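Local atomic coordinates of pullulanase (Bacillus acidopullulyticus, PDB entry 2WAN), a protein that hydrolyses the alpha-1,6-glucosidic linkages of pullulan and, as is usual for debranching enzymes of its family, probably those of branched starch glucans. Residues Asn304-Pro309 with Pro570-Arg575; Phe558-Ser563 with Gly580-Gly585. One frame throughout, in Å; residues are numbered along the deposited sequence.

How the interactions relate
Along the chain the segments alternate, 304-309, 558-563, 570-575 and then 580-585, so interactions 1 and 2 cross. Three of the four lie in the long excursion between barrel strand 547-552 and helix 597-614 of the catalytic domain; the fourth, 304-309, comes from the connection that follows strand 295-302. The two contacts lie on the same side of the chain's centre, with their centres about 14 Å apart. Segment 570-575 runs between them: Arg575 pairs by its backbone with Thr583, and the hydroxyls of Tyr574 and Ser563 are probably hydrogen-bonded. Interaction 2 thus folds the excursion on itself, while interaction 1 fastens it to the connection between strands 295-302 and 319-322, which precedes the barrel.

Interaction 1 of 2, residues Asn304-Pro309 with Pro570-Arg575; sequences NVLNLP and PQYYYR
Tyr572 meets the 304-309 turn through a hydrogen bond at its hydroxyl and apolar contact over its ring. In the polar part, Tyr572 OH donates to Asn307 OD1 at 2.6 Å, a short bond. The hydroxyl oxygen lies in the carbonyl plane of the amide, with a C=O...donor angle of 147°, whereas the phenol ring itself is turned 58° from that amide, so the two flat groups do not stack. Asn307 N is also close to the hydroxyl but badly angled for bonding; its hydrogen is already given to Asn304 O, 3.0 Å from Asn307 N, within the 3-10 turn.

The apolar part belongs to Leu306, which lies over one face of the ring. Leu306 CB sits 3.5 Å from Tyr572 CE1, toward the hydroxyl end, while Leu306 CD1 reaches back toward the CG end, making a CH-pi contact 4.2 Å from the centroid of the Tyr572 ring. With its second torsion extended, Leu306 lays CD1 along the ring. Tyr572 in turn reaches across because its CG is anti to the backbone N (chi1 -174°), directing the ring out of a type I turn closed by Tyr574 N to Gln571 O at 3.0 Å.

Further aromatic packing comes from His596, stacked on Tyr572, and from Trp332, whose ring meets it at an inclined angle. On the other segment, a backbone bond between Val305 and Leu119 ties the 3-10 turn to strand 114-121.

This is a buried interface between the connection joining strands 295-302 and 319-322 and the excursion after the third barrel strand, the place where enzymes of the alpha-amylase family carry their B domain on the (beta/alpha)8 barrel.

Interaction 2 of 2, residues Phe558-Ser563 with Gly580-Gly585; sequences FDVMVS and GNYTNG
Val560 lies over one face of the Tyr582 ring, its branches spread across the hydroxyl half. Val560 CG1 is 3.7 Å from Tyr582 CE2 and CG2 stands on the other flank near CE1, with Val560 CB close above CZ. The CH-pi contact is made by Val560 CG2, 3.9 Å from the centroid of the Tyr582 ring and only 18° off the ring normal, though offset toward the rim. CG1 being anti to the carbonyl carbon (chi1 -70°) lets both methyls share the ring. Met561 adds a looser contact, its CG 4.0 Å from Tyr582 OH.

No hydrogen bond joins the two segments directly; Asp566 links them instead, its OD2 accepting from Met561 N and, weakly, from the Tyr582 hydroxyl. Met561 forms the centre of a gamma turn, closed by Val562 N to Val560 O at 2.7 Å. Beyond it Ser563 takes the N-cap position of helix 564-568. Replacing Tyr582 by an alanine would probably remove the ring face on which both Val560 methyls rest, and leave Asp566 without its weak hydroxyl partner.

At the surface, the contact draws together the two ends of a compact loop around the short helix 564-568, within the excursion between the third strand and third helix of the alpha-amylase-type (beta/alpha)8 barrel.

Interaction 1 of 2, residues Asn304-Pro309 with Pro570-Arg575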
loop_
_atom_site.group_PDB
_atom_site.type_symbol
_atom_site.label_atom_id
_atom_site.label_comp_id
_atom_site.label_asym_id
_atom_site.label_seq_id
_atom_site.Cartn_x
_atom_site.Cartn_y
_atom_site.Cartn_z
ATOM N N ASN A 304 8.873 17.117 13.110
ATOM C CA ASN A 304 9.987 16.289 12.670
ATOM C C ASN A 304 11.148 16.247 13.650
ATOM O O ASN A 304 12.040 15.410 13.522
ATOM C CB ASN A 304 10.444 16.667 11.262
ATOM C CG ASN A 304 9.384 16.382 10.212
ATOM O OD1 ASN A 304 8.498 15.557 10.427
ATOM N ND2 ASN A 304 9.470 17.061 9.071
ATOM N N VAL A 305 11.099 17.110 14.666
ATOM C CA VAL A 305 12.044 16.999 15.780
ATOM C C VAL A 305 11.956 15.606 16.440
ATOM O O VAL A 305 12.965 15.059 16.905
ATOM C CB VAL A 305 11.848 18.129 16.813
ATOM C CG1 VAL A 305 10.470 18.044 17.502
ATOM C CG2 VAL A 305 12.984 18.114 17.842
ATOM N N LEU A 306 10.755 15.030 16.442
ATOM C CA LEU A 306 10.531 13.727 17.081
ATOM C C LEU A 306 11.153 12.563 16.308
ATOM O O LEU A 306 11.225 11.445 16.826
ATOM C CB LEU A 306 9.032 13.496 17.326
ATOM C CG LEU A 306 8.309 14.561 18.155
ATOM C CD1 LEU A 306 6.799 14.280 18.204
ATOM C CD2 LEU A 306 8.894 14.667 19.579
ATOM N N ASN A 307 11.605 12.822 15.076
ATOM C CA ASN A 307 12.376 11.833 14.302
ATOM C C ASN A 307 13.731 11.499 14.922
ATOM O O ASN A 307 14.295 10.446 14.640
ATOM C CB ASN A 307 12.663 12.305 12.868
ATOM C CG ASN A 307 11.416 12.560 12.044
ATOM O OD1 ASN A 307 10.291 12.263 12.446
ATOM N ND2 ASN A 307 11.624 13.131 10.858
ATOM N N LEU A 308 14.258 12.415 15.737
ATOM C CA LEU A 308 15.634 12.306 16.253
ATOM C C LEU A 308 15.835 11.078 17.149
ATOM O O LEU A 308 14.921 10.675 17.872
ATOM C CB LEU A 308 16.046 13.598 16.987
ATOM C CG LEU A 308 16.175 14.879 16.143
ATOM C CD1 LEU A 308 16.345 16.123 17.022
ATOM C CD2 LEU A 308 17.315 14.771 15.158
ATOM N N PRO A 309 17.038 10.471 17.107
ATOM C CA PRO A 309 17.331 9.276 17.898
ATOM C C PRO A 309 16.965 9.367 19.391
ATOM O O PRO A 309 16.625 8.352 20.000
ATOM C CB PRO A 309 18.840 9.114 17.714
ATOM C CG PRO A 309 19.043 9.596 16.310
ATOM C CD PRO A 309 18.149 10.794 16.194
ATOM N N PRO A 570 0.001 14.316 19.180
ATOM C CA PRO A 570 -0.753 15.140 18.236
ATOM C C PRO A 570 -0.096 15.287 16.864
ATOM O O PRO A 570 1.058 15.729 16.753
ATOM C CB PRO A 570 -0.878 16.484 18.977
ATOM C CG PRO A 570 -1.010 16.057 20.415
ATOM C CD PRO A 570 -0.048 14.890 20.546
ATOM N N GLN A 571 -0.848 14.859 15.846
ATOM C CA GLN A 571 -0.477 14.914 14.412
ATOM C C GLN A 571 0.643 14.017 13.907
ATOM O O GLN A 571 0.709 13.755 12.708
ATOM C CB GLN A 571 -0.170 16.346 13.952
ATOM C CG GLN A 571 -1.354 17.297 14.006
ATOM C CD GLN A 571 -0.988 18.645 13.410
ATOM O OE1 GLN A 571 0.089 18.803 12.825
ATOM N NE2 GLN A 571 -1.867 19.625 13.572
ATOM N N TYR A 572 1.535 13.584 14.793
ATOM C CA TYR A 572 2.789 12.971 14.392
ATOM C C TYR A 572 2.643 11.652 13.626
ATOM O O TYR A 572 3.521 11.302 12.840
ATOM C CB TYR A 572 3.713 12.768 15.603
ATOM C CG TYR A 572 5.097 12.275 15.220
ATOM C CD1 TYR A 572 6.054 13.156 14.717
ATOM C CD2 TYR A 572 5.453 10.932 15.375
ATOM C CE1 TYR A 572 7.304 12.719 14.365
ATOM C CE2 TYR A 572 6.701 10.480 15.023
ATOM C CZ TYR A 572 7.629 11.380 14.519
ATOM O OH TYR A 572 8.860 10.952 14.170
ATOM N N TYR A 573 1.560 10.915 13.873
ATOM C CA TYR A 573 1.368 9.638 13.152
ATOM C C TYR A 573 0.861 9.839 11.721
ATOM O O TYR A 573 0.753 8.862 10.966
ATOM C CB TYR A 573 0.441 8.679 13.928
ATOM C CG TYR A 573 1.089 8.041 15.147
ATOM C CD1 TYR A 573 1.853 6.867 15.023
ATOM C CD2 TYR A 573 0.929 8.599 16.421
ATOM C CE1 TYR A 573 2.452 6.264 16.144
ATOM C CE2 TYR A 573 1.522 8.014 17.543
ATOM C CZ TYR A 573 2.282 6.845 17.397
ATOM O OH TYR A 573 2.850 6.251 18.515
ATOM N N TYR A 574 0.582 11.090 11.346
ATOM C CA TYR A 574 -0.035 11.421 10.044
ATOM C C TYR A 574 0.853 12.378 9.245
ATOM O O TYR A 574 1.686 13.066 9.824
ATOM C CB TYR A 574 -1.374 12.113 10.268
ATOM C CG TYR A 574 -2.344 11.260 11.037
ATOM C CD1 TYR A 574 -3.062 10.252 10.396
ATOM C CD2 TYR A 574 -2.512 11.420 12.413
ATOM C CE1 TYR A 574 -3.937 9.424 11.104
ATOM C CE2 TYR A 574 -3.402 10.605 13.130
ATOM C CZ TYR A 574 -4.107 9.614 12.470
ATOM O OH TYR A 574 -4.990 8.795 13.148
ATOM N N ARG A 575 0.655 12.435 7.927
ATOM C CA ARG A 575 1.381 13.394 7.090
ATOM C C ARG A 575 0.669 14.745 7.066
ATOM O O ARG A 575 -0.544 14.828 6.903
ATOM C CB ARG A 575 1.631 12.846 5.672
ATOM C CG ARG A 575 2.480 11.560 5.663
ATOM C CD ARG A 575 2.798 11.036 4.245
ATOM N NE ARG A 575 3.659 9.864 4.366
ATOM C CZ ARG A 575 3.396 8.655 3.877
ATOM N NH1 ARG A 575 2.301 8.434 3.157
ATOM N NH2 ARG A 575 4.264 7.665 4.090
#

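Interaction 2 of 2, residues Phe558-Ser563 with Gly580-Gly585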
loop_
_atom_site.group_PDB
_atom_site.type_symbol
_atom_site.label_atom_id
_atom_site.label_comp_id
_atom_site.label_asym_id
_atom_site.label_seq_id
_atom_site.Cartn_x
_atom_site.Cartn_y
_atom_site.Cartn_z
ATOM N N PHE A 558 -9.434 5.708 10.482
ATOM C CA PHE A 558 -10.836 6.083 10.253
ATOM C C PHE A 558 -11.072 7.601 10.279
ATOM O O PHE A 558 -11.906 8.129 9.523
ATOM C CB PHE A 558 -11.741 5.363 11.269
ATOM C CG PHE A 558 -11.737 5.988 12.638
ATOM C CD1 PHE A 558 -10.691 5.755 13.522
ATOM C CD2 PHE A 558 -12.779 6.837 13.027
ATOM C CE1 PHE A 558 -10.673 6.350 14.786
ATOM C CE2 PHE A 558 -12.775 7.420 14.283
ATOM C CZ PHE A 558 -11.718 7.182 15.162
ATOM N N ASP A 559 -10.334 8.289 11.141
ATOM C CA ASP A 559 -10.388 9.746 11.238
ATOM C C ASP A 559 -9.130 10.207 11.949
ATOM O O ASP A 559 -8.308 9.387 12.412
ATOM C CB ASP A 559 -11.633 10.184 12.035
ATOM C CG ASP A 559 -12.121 11.595 11.679
ATOM O OD1 ASP A 559 -11.429 12.345 10.950
ATOM O OD2 ASP A 559 -13.227 11.934 12.134
ATOM N N VAL A 560 -8.989 11.527 12.032
ATOM C CA VAL A 560 -7.927 12.156 12.808
ATOM C C VAL A 560 -8.547 12.948 13.941
ATOM O O VAL A 560 -9.782 13.061 14.021
ATOM C CB VAL A 560 -7.058 13.086 11.939
ATOM C CG1 VAL A 560 -6.231 12.253 10.980
ATOM C CG2 VAL A 560 -7.938 14.101 11.199
ATOM N N MET A 561 -7.684 13.495 14.798
ATOM C CA MET A 561 -8.071 14.310 15.963
ATOM C C MET A 561 -8.748 13.511 17.090
ATOM O O MET A 561 -8.387 13.666 18.266
ATOM C CB MET A 561 -8.914 15.530 15.544
ATOM C CG MET A 561 -8.098 16.631 14.870
ATOM S SD MET A 561 -9.122 17.808 13.960
ATOM C CE MET A 561 -10.364 18.258 15.186
ATOM N N VAL A 562 -9.723 12.675 16.728
ATOM C CA VAL A 562 -10.417 11.788 17.670
ATOM C C VAL A 562 -9.777 10.389 17.725
ATOM O O VAL A 562 -10.198 9.524 18.515
ATOM C CB VAL A 562 -11.925 11.646 17.344
ATOM C CG1 VAL A 562 -12.673 12.978 17.614
ATOM C CG2 VAL A 562 -12.145 11.143 15.905
ATOM N N SER A 563 -8.765 10.184 16.891
ATOM C CA SER A 563 -8.043 8.909 16.843
ATOM C C SER A 563 -7.120 8.786 18.049
ATOM O O SER A 563 -6.629 9.785 18.559
ATOM C CB SER A 563 -7.244 8.795 15.539
ATOM O OG SER A 563 -6.166 9.713 15.457
ATOM N N GLY A 580 0.247 23.132 7.788
ATOM C CA GLY A 580 -0.245 22.441 8.976
ATOM C C GLY A 580 -1.517 21.638 8.768
ATOM O O GLY A 580 -2.192 21.265 9.739
ATOM N N ASN A 581 -1.847 21.364 7.505
ATOM C CA ASN A 581 -3.028 20.584 7.157
ATOM C C ASN A 581 -2.693 19.119 6.904
ATOM O O ASN A 581 -1.615 18.813 6.420
ATOM C CB ASN A 581 -3.702 21.179 5.915
ATOM C CG ASN A 581 -4.351 22.525 6.195
ATOM O OD1 ASN A 581 -4.040 23.524 5.543
ATOM N ND2 ASN A 581 -5.241 22.560 7.178
ATOM N N TYR A 582 -3.613 18.219 7.238
ATOM C CA TYR A 582 -3.430 16.796 6.935
ATOM C C TYR A 582 -3.490 16.580 5.421
ATOM O O TYR A 582 -4.426 17.040 4.777
ATOM C CB TYR A 582 -4.538 15.975 7.585
ATOM C CG TYR A 582 -4.521 15.943 9.103
ATOM C CD1 TYR A 582 -5.319 16.813 9.850
ATOM C CD2 TYR A 582 -3.736 15.014 9.790
ATOM C CE1 TYR A 582 -5.318 16.771 11.261
ATOM C CE2 TYR A 582 -3.727 14.963 11.194
ATOM C CZ TYR A 582 -4.518 15.840 11.919
ATOM O OH TYR A 582 -4.508 15.790 13.305
ATOM N N THR A 583 -2.497 15.888 4.866
ATOM C CA THR A 583 -2.508 15.570 3.427
ATOM C C THR A 583 -3.440 14.377 3.167
ATOM O O THR A 583 -3.714 13.590 4.083
ATOM C CB THR A 583 -1.099 15.327 2.845
ATOM O OG1 THR A 583 -0.434 14.295 3.576
ATOM C CG2 THR A 583 -0.241 16.608 2.929
ATOM N N ASN A 584 -3.920 14.257 1.928
ATOM C CA ASN A 584 -4.990 13.315 1.590
ATOM C C ASN A 584 -4.537 12.157 0.669
ATOM O O ASN A 584 -5.221 11.821 -0.291
ATOM C CB ASN A 584 -6.145 14.114 0.972
ATOM C CG ASN A 584 -7.417 13.324 0.827
ATOM O OD1 ASN A 584 -7.720 12.425 1.619
ATOM N ND2 ASN A 584 -8.190 13.671 -0.190
ATOM N N GLY A 585 -3.394 11.544 0.988
ATOM C CA GLY A 585 -2.851 10.431 0.184
ATOM C C GLY A 585 -3.785 9.256 -0.030
ATOM O O GLY A 585 -3.758 8.618 -1.091
#